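Local coordinates for protein 1A (Cricket paralysis virus, PDB 6C3R) that suppresses antiviral RNA silencing in insect cells by inactivating host AGO2 and recruiting a cellular ubiquitin ligase complex that promotes its degradation, at residues Leu117-Gln122 with Arg133-Lys138; Tyr75-Trp80 with Pro110-Asp115. One frame throughout, in Å; residues are numbered along the deposited sequence.

Helix-helix packing through aromatic side chains is worked out twice in this protein, a mature product of the viral replicase polyprotein, in neighbouring places. Contact 2 is the more buried: Phe112 of helix 110-114 meets Phe77 and Trp80 at the start of helix 77-90. Contact 1 joins the next helix, 117-123, to the last one, 129-136, and is only partly buried; the aliphatic part of Gln122 shares the packing with Trp119, Phe135 and Leu136. The centres lie about 11 Å apart, and the two contacts touch: Trp119 reaches Trp80, Phe120 packs on Phe113, and a salt bridge links Lys138 to Glu79. Across both, the chemistry is apolar; charged groups stay at the margins.

Contact 1 (Leu117-Gln122 with Arg133-Lys138); sequences LDWFQQ and RAFLRK
Trp119 and Phe135 form an offset stack, the five-membered ring of the indole lying against the phenyl with centroids 4.5 Å apart and planes inclined by 26°. Phe135 presents its outer end: CZ sits over one indole face, displaced toward the rim, 3.3 Å from Trp119 NE1. Its neighbour Phe135 CE2 continues the overlap onto the six-membered part, 3.3 Å from Trp119 CZ2. In Phe135 the ring carbon CG stands anti to the backbone N (chi1 -174°), which sends the phenyl outward across the gap between the helices.

Aliphatic contacts frame this stack. The methyl CD2 of Leu136 comes in the plane of the indole, at its edge, and lies 3.7 Å from Trp119 CZ2. Gln122, one turn after Trp119, uses its methylene groups instead of its amide: CG approaches Phe135 CE1 to 3.4 Å, with CB behind it touching the same ring atom. A bend at chi2 turns the amide aside from this hydrocarbon contact, its plane 63° from that of the phenyl.

Beyond the two segments, Trp119 meets Phe77 and Trp80 edge-to-face, while Leu136 packs on Val84 and Trp85 of helix 77-90. Arg133, involved in inhibiting host stress-granule formation, lies on the same short helix as Phe135 but takes no part in the stack. Here a helix-loop-helix unit at the C-terminal end of the chain is closed by aromatic packing between its consecutive helices.

Contact 2 (Tyr75-Trp80 with Pro110-Asp115); sequences YNFEEW and PRFFMD
Phe112 reaches from helix 110-114 toward the first turn of helix 77-90, where Phe77 and Trp80 receive it. Followed outward, its CB starts toward that turn, and CG, anti to the backbone N (chi1 -174°), carries the ring on in the same general direction. Beyond CG the two sides of the ring diverge. Phe112 CE1 lies 3.6 Å from Trp80 CZ2, with Trp80 CH2 close behind. Phe112 CE2 only grazes the other partner, 4.2 Å from Phe77 CD1. The tip serves both. Phe112 CZ stands over the centre of one indole face, 3.5 Å from Trp80 CD2. The same Phe112 CZ lies in the plane of the Phe77 ring at its edge, 3.5 Å from Phe77 CE1. Both ring pairs are oblique: the planes of Phe112 and Trp80 are 47° apart, and those of Phe112 and Phe77 36°.

Asn76 caps the receiving helix. Its OD1 accepts from Glu78 N in the carbonyl plane and from Glu79 N, 3.2 Å away, above that plane. His116 extends the aromatic cluster, stacking on Phe77 and meeting Phe112.

The contact between the two segments is thus apolar, resting on buried aromatic surface and close packing. Polar bonds lie around it: within the segments, the Asn76 cap and the salt bridge from Arg111 NH2 to Asp115 OD1; out to neighbouring helices, Trp80 NE1 to Ile66 O of helix 53-70 and Arg111 to Glu5 of helix 2-16.

Contact 1 (Leu117-Gln122 with Arg133-Lys138)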
loop_
_atom_site.group_PDB
_atom_site.type_symbol
_atom_site.label_atom_id
_atom_site.label_comp_id
_atom_site.label_asym_id
_atom_site.label_seq_id
_atom_site.Cartn_x
_atom_site.Cartn_y
_atom_site.Cartn_z
ATOM N N LEU A 117 -19.269 14.069 17.998
ATOM C CA LEU A 117 -20.250 13.839 16.933
ATOM C C LEU A 117 -20.057 14.731 15.702
ATOM O O LEU A 117 -20.051 14.264 14.572
ATOM C CB LEU A 117 -21.664 14.030 17.484
ATOM C CG LEU A 117 -22.090 13.013 18.548
ATOM C CD1 LEU A 117 -23.327 13.514 19.259
ATOM C CD2 LEU A 117 -22.346 11.638 17.951
ATOM N N ASP A 118 -19.894 16.019 15.931
ATOM C CA ASP A 118 -19.677 16.950 14.835
ATOM C C ASP A 118 -18.453 16.544 14.036
ATOM O O ASP A 118 -18.510 16.493 12.811
ATOM C CB ASP A 118 -19.526 18.386 15.342
ATOM C CG ASP A 118 -20.836 18.963 15.867
ATOM O OD1 ASP A 118 -21.916 18.572 15.365
ATOM O OD2 ASP A 118 -20.793 19.819 16.785
ATOM N N TRP A 119 -17.368 16.213 14.734
ATOM C CA TRP A 119 -16.126 15.803 14.075
ATOM C C TRP A 119 -16.325 14.568 13.185
ATOM O O TRP A 119 -15.851 14.551 12.066
ATOM C CB TRP A 119 -15.017 15.573 15.107
ATOM C CG TRP A 119 -13.675 15.377 14.495
ATOM C CD1 TRP A 119 -12.727 16.325 14.286
ATOM C CD2 TRP A 119 -13.126 14.143 14.004
ATOM N NE1 TRP A 119 -11.627 15.770 13.689
ATOM C CE2 TRP A 119 -11.843 14.435 13.499
ATOM C CE3 TRP A 119 -13.609 12.822 13.920
ATOM C CZ2 TRP A 119 -11.032 13.466 12.942
ATOM C CZ3 TRP A 119 -12.804 11.856 13.365
ATOM C CH2 TRP A 119 -11.529 12.177 12.879
ATOM N N PHE A 120 -17.017 13.550 13.683
ATOM C CA PHE A 120 -17.282 12.331 12.895
ATOM C C PHE A 120 -18.224 12.543 11.716
ATOM O O PHE A 120 -18.188 11.799 10.747
ATOM C CB PHE A 120 -17.812 11.188 13.778
ATOM C CG PHE A 120 -16.729 10.502 14.527
ATOM C CD1 PHE A 120 -15.879 9.630 13.871
ATOM C CD2 PHE A 120 -16.501 10.785 15.862
ATOM C CE1 PHE A 120 -14.837 9.028 14.547
ATOM C CE2 PHE A 120 -15.470 10.186 16.539
ATOM C CZ PHE A 120 -14.636 9.309 15.884
ATOM N N GLN A 121 -19.078 13.550 11.840
ATOM C CA GLN A 121 -19.961 13.973 10.761
ATOM C C GLN A 121 -19.146 14.651 9.622
ATOM O O GLN A 121 -19.411 14.415 8.433
ATOM C CB GLN A 121 -21.052 14.888 11.343
ATOM C CG GLN A 121 -22.281 15.030 10.472
ATOM C CD GLN A 121 -23.107 13.760 10.410
ATOM O OE1 GLN A 121 -23.855 13.453 11.341
ATOM N NE2 GLN A 121 -23.006 13.031 9.285
ATOM N N GLN A 122 -18.139 15.452 9.985
ATOM C CA GLN A 122 -17.249 16.026 8.988
ATOM C C GLN A 122 -16.313 15.008 8.361
ATOM O O GLN A 122 -16.120 15.015 7.142
ATOM C CB GLN A 122 -16.425 17.154 9.547
ATOM C CG GLN A 122 -15.494 17.799 8.506
ATOM C CD GLN A 122 -16.155 18.248 7.182
ATOM O OE1 GLN A 122 -17.369 18.496 7.112
ATOM N NE2 GLN A 122 -15.331 18.377 6.128
ATOM N N ARG A 133 -5.599 16.008 4.786
ATOM C CA ARG A 133 -4.428 16.555 5.469
ATOM C C ARG A 133 -4.785 17.797 6.286
ATOM O O ARG A 133 -4.285 17.971 7.399
ATOM C CB ARG A 133 -3.298 16.848 4.469
ATOM C CG ARG A 133 -2.060 17.496 5.090
ATOM C CD ARG A 133 -0.800 17.349 4.232
ATOM N NE ARG A 133 -0.970 17.833 2.850
ATOM C CZ ARG A 133 -1.066 17.071 1.747
ATOM N NH1 ARG A 133 -1.010 15.734 1.791
ATOM N NH2 ARG A 133 -1.220 17.659 0.561
ATOM N N ALA A 134 -5.649 18.645 5.742
ATOM C CA ALA A 134 -6.052 19.868 6.428
ATOM C C ALA A 134 -6.933 19.563 7.633
ATOM O O ALA A 134 -6.744 20.116 8.725
ATOM C CB ALA A 134 -6.774 20.793 5.460
ATOM N N PHE A 135 -7.886 18.663 7.415
ATOM C CA PHE A 135 -8.782 18.173 8.456
ATOM C C PHE A 135 -8.060 17.572 9.654
ATOM O O PHE A 135 -8.428 17.858 10.795
ATOM C CB PHE A 135 -9.744 17.135 7.880
ATOM C CG PHE A 135 -10.796 16.670 8.854
ATOM C CD1 PHE A 135 -11.707 17.571 9.395
ATOM C CD2 PHE A 135 -10.892 15.334 9.208
ATOM C CE1 PHE A 135 -12.673 17.150 10.280
ATOM C CE2 PHE A 135 -11.860 14.905 10.091
ATOM C CZ PHE A 135 -12.758 15.814 10.628
ATOM N N LEU A 136 -7.055 16.749 9.402
ATOM C CA LEU A 136 -6.279 16.117 10.486
ATOM C C LEU A 136 -5.039 16.888 11.006
ATOM O O LEU A 136 -4.349 16.386 11.900
ATOM C CB LEU A 136 -5.869 14.692 10.079
ATOM C CG LEU A 136 -6.996 13.724 9.696
ATOM C CD1 LEU A 136 -6.388 12.412 9.211
ATOM C CD2 LEU A 136 -7.980 13.485 10.845
ATOM N N ARG A 137 -4.763 18.087 10.484
ATOM C CA ARG A 137 -3.600 18.856 10.951
ATOM C C ARG A 137 -3.723 19.230 12.423
ATOM O O ARG A 137 -4.788 19.645 12.882
ATOM C CB ARG A 137 -3.369 20.129 10.137
ATOM C CG ARG A 137 -2.147 20.907 10.621
ATOM C CD ARG A 137 -1.513 21.789 9.560
ATOM N NE ARG A 137 -0.602 21.069 8.658
ATOM C CZ ARG A 137 -0.860 20.693 7.398
ATOM N NH1 ARG A 137 -2.039 20.951 6.813
ATOM N NH2 ARG A 137 0.081 20.044 6.709
ATOM N N LYS A 138 -2.616 19.081 13.145
ATOM C CA LYS A 138 -2.587 19.320 14.578
ATOM C C LYS A 138 -2.657 20.802 14.918
ATOM O O LYS A 138 -1.634 21.454 15.134
ATOM C CB LYS A 138 -1.327 18.723 15.200
ATOM C CG LYS A 138 -1.231 17.214 15.095
ATOM C CD LYS A 138 -0.313 16.647 16.170
ATOM C CE LYS A 138 1.112 17.168 16.059
ATOM N NZ LYS A 138 1.953 16.671 17.179
#

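Contact 2 (Tyr75-Trp80 with Pro110-Asp115)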
loop_
_atom_site.group_PDB
_atom_site.type_symbol
_atom_site.label_atom_id
_atom_site.label_comp_id
_atom_site.label_asym_id
_atom_site.label_seq_id
_atom_site.Cartn_x
_atom_site.Cartn_y
_atom_site.Cartn_z
ATOM N N TYR A 75 -7.715 12.293 26.538
ATOM C CA TYR A 75 -6.530 12.208 25.725
ATOM C C TYR A 75 -6.461 13.434 24.849
ATOM O O TYR A 75 -7.472 13.969 24.441
ATOM C CB TYR A 75 -6.512 10.958 24.855
ATOM C CG TYR A 75 -5.174 10.696 24.220
ATOM C CD1 TYR A 75 -4.170 10.034 24.916
ATOM C CD2 TYR A 75 -4.896 11.128 22.937
ATOM C CE1 TYR A 75 -2.931 9.805 24.346
ATOM C CE2 TYR A 75 -3.662 10.907 22.356
ATOM C CZ TYR A 75 -2.681 10.247 23.064
ATOM O OH TYR A 75 -1.456 10.020 22.494
ATOM N N ASN A 76 -5.249 13.869 24.565
ATOM C CA ASN A 76 -5.024 15.009 23.714
ATOM C C ASN A 76 -5.611 14.787 22.319
ATOM O O ASN A 76 -5.080 13.986 21.534
ATOM C CB ASN A 76 -3.523 15.274 23.657
ATOM C CG ASN A 76 -3.191 16.574 22.987
ATOM O OD1 ASN A 76 -3.711 16.906 21.914
ATOM N ND2 ASN A 76 -2.320 17.326 23.620
ATOM N N PHE A 77 -6.687 15.508 22.010
ATOM C CA PHE A 77 -7.442 15.259 20.764
ATOM C C PHE A 77 -6.685 15.539 19.458
ATOM O O PHE A 77 -7.013 14.956 18.416
ATOM C CB PHE A 77 -8.769 16.014 20.764
ATOM C CG PHE A 77 -9.674 15.661 19.609
ATOM C CD1 PHE A 77 -10.281 14.407 19.534
ATOM C CD2 PHE A 77 -9.927 16.578 18.600
ATOM C CE1 PHE A 77 -11.117 14.081 18.467
ATOM C CE2 PHE A 77 -10.765 16.251 17.539
ATOM C CZ PHE A 77 -11.366 15.004 17.471
ATOM N N GLU A 78 -5.675 16.396 19.521
ATOM C CA GLU A 78 -4.881 16.745 18.348
ATOM C C GLU A 78 -3.809 15.697 18.123
ATOM O O GLU A 78 -3.446 15.350 16.995
ATOM C CB GLU A 78 -4.233 18.122 18.549
ATOM C CG GLU A 78 -5.234 19.233 18.877
ATOM C CD GLU A 78 -6.210 19.494 17.748
ATOM O OE1 GLU A 78 -7.383 19.763 18.053
ATOM O OE2 GLU A 78 -5.813 19.418 16.558
ATOM N N GLU A 79 -3.292 15.187 19.215
ATOM C CA GLU A 79 -2.387 14.053 19.155
ATOM C C GLU A 79 -3.092 12.793 18.710
ATOM O O GLU A 79 -2.518 11.988 18.025
ATOM C CB GLU A 79 -1.730 13.848 20.510
ATOM C CG GLU A 79 -0.802 14.996 20.864
ATOM C CD GLU A 79 0.375 15.092 19.917
ATOM O OE1 GLU A 79 0.717 16.214 19.489
ATOM O OE2 GLU A 79 0.969 14.044 19.600
ATOM N N TRP A 80 -4.346 12.634 19.110
ATOM C CA TRP A 80 -5.162 11.560 18.589
ATOM C C TRP A 80 -5.306 11.696 17.077
ATOM O O TRP A 80 -5.147 10.707 16.353
ATOM C CB TRP A 80 -6.531 11.557 19.236
ATOM C CG TRP A 80 -7.410 10.432 18.733
ATOM C CD1 TRP A 80 -7.389 9.134 19.140
ATOM C CD2 TRP A 80 -8.412 10.516 17.720
ATOM N NE1 TRP A 80 -8.320 8.410 18.454
ATOM C CE2 TRP A 80 -8.966 9.241 17.575
ATOM C CE3 TRP A 80 -8.881 11.541 16.914
ATOM C CZ2 TRP A 80 -9.989 8.968 16.657
ATOM C CZ3 TRP A 80 -9.901 11.273 16.003
ATOM C CH2 TRP A 80 -10.446 9.998 15.887
ATOM N N PRO A 110 -17.401 4.191 22.265
ATOM C CA PRO A 110 -18.630 4.978 22.226
ATOM C C PRO A 110 -18.591 6.313 22.950
ATOM O O PRO A 110 -19.217 7.270 22.516
ATOM C CB PRO A 110 -19.634 4.067 22.920
ATOM C CG PRO A 110 -19.116 2.703 22.715
ATOM C CD PRO A 110 -17.645 2.868 22.862
ATOM N N ARG A 111 -17.891 6.385 24.061
ATOM C CA ARG A 111 -17.797 7.636 24.798
ATOM C C ARG A 111 -17.099 8.675 23.902
ATOM O O ARG A 111 -17.535 9.818 23.793
ATOM C CB ARG A 111 -17.058 7.398 26.114
ATOM C CG ARG A 111 -16.924 8.588 27.051
ATOM C CD ARG A 111 -18.213 9.028 27.747
ATOM N NE ARG A 111 -18.909 10.037 26.926
ATOM C CZ ARG A 111 -20.182 10.028 26.520
ATOM N NH1 ARG A 111 -21.038 9.076 26.862
ATOM N NH2 ARG A 111 -20.606 11.025 25.751
ATOM N N PHE A 112 -16.048 8.246 23.223
ATOM C CA PHE A 112 -15.256 9.124 22.387
ATOM C C PHE A 112 -16.009 9.610 21.152
ATOM O O PHE A 112 -15.928 10.796 20.787
ATOM C CB PHE A 112 -13.996 8.382 21.958
ATOM C CG PHE A 112 -13.031 9.229 21.210
ATOM C CD1 PHE A 112 -13.146 9.385 19.833
ATOM C CD2 PHE A 112 -12.000 9.872 21.883
ATOM C CE1 PHE A 112 -12.252 10.169 19.139
ATOM C CE2 PHE A 112 -11.106 10.657 21.190
ATOM C CZ PHE A 112 -11.234 10.807 19.817
ATOM N N PHE A 113 -16.707 8.672 20.502
ATOM C CA PHE A 113 -17.593 8.981 19.380
ATOM C C PHE A 113 -18.634 10.027 19.735
ATOM O O PHE A 113 -18.860 10.951 18.976
ATOM C CB PHE A 113 -18.288 7.722 18.875
ATOM C CG PHE A 113 -19.397 7.997 17.894
ATOM C CD1 PHE A 113 -19.117 8.543 16.645
ATOM C CD2 PHE A 113 -20.730 7.726 18.219
ATOM C CE1 PHE A 113 -20.141 8.794 15.734
ATOM C CE2 PHE A 113 -21.753 7.967 17.305
ATOM C CZ PHE A 113 -21.460 8.504 16.066
ATOM N N MET A 114 -19.222 9.893 20.916
ATOM C CA MET A 114 -20.271 10.787 21.356
ATOM C C MET A 114 -19.788 12.064 22.008
ATOM O O MET A 114 -20.558 13.005 22.115
ATOM C CB MET A 114 -21.226 10.034 22.265
ATOM C CG MET A 114 -21.929 8.916 21.513
ATOM S SD MET A 114 -23.291 8.173 22.407
ATOM C CE MET A 114 -22.474 7.598 23.899
ATOM N N ASP A 115 -18.524 12.141 22.414
ATOM C CA ASP A 115 -17.916 13.459 22.688
ATOM C C ASP A 115 -17.494 14.221 21.430
ATOM O O ASP A 115 -17.092 15.371 21.541
ATOM C CB ASP A 115 -16.730 13.338 23.649
ATOM C CG ASP A 115 -17.151 12.887 25.046
ATOM O OD1 ASP A 115 -18.330 13.057 25.389
ATOM O OD2 ASP A 115 -16.312 12.361 25.813
#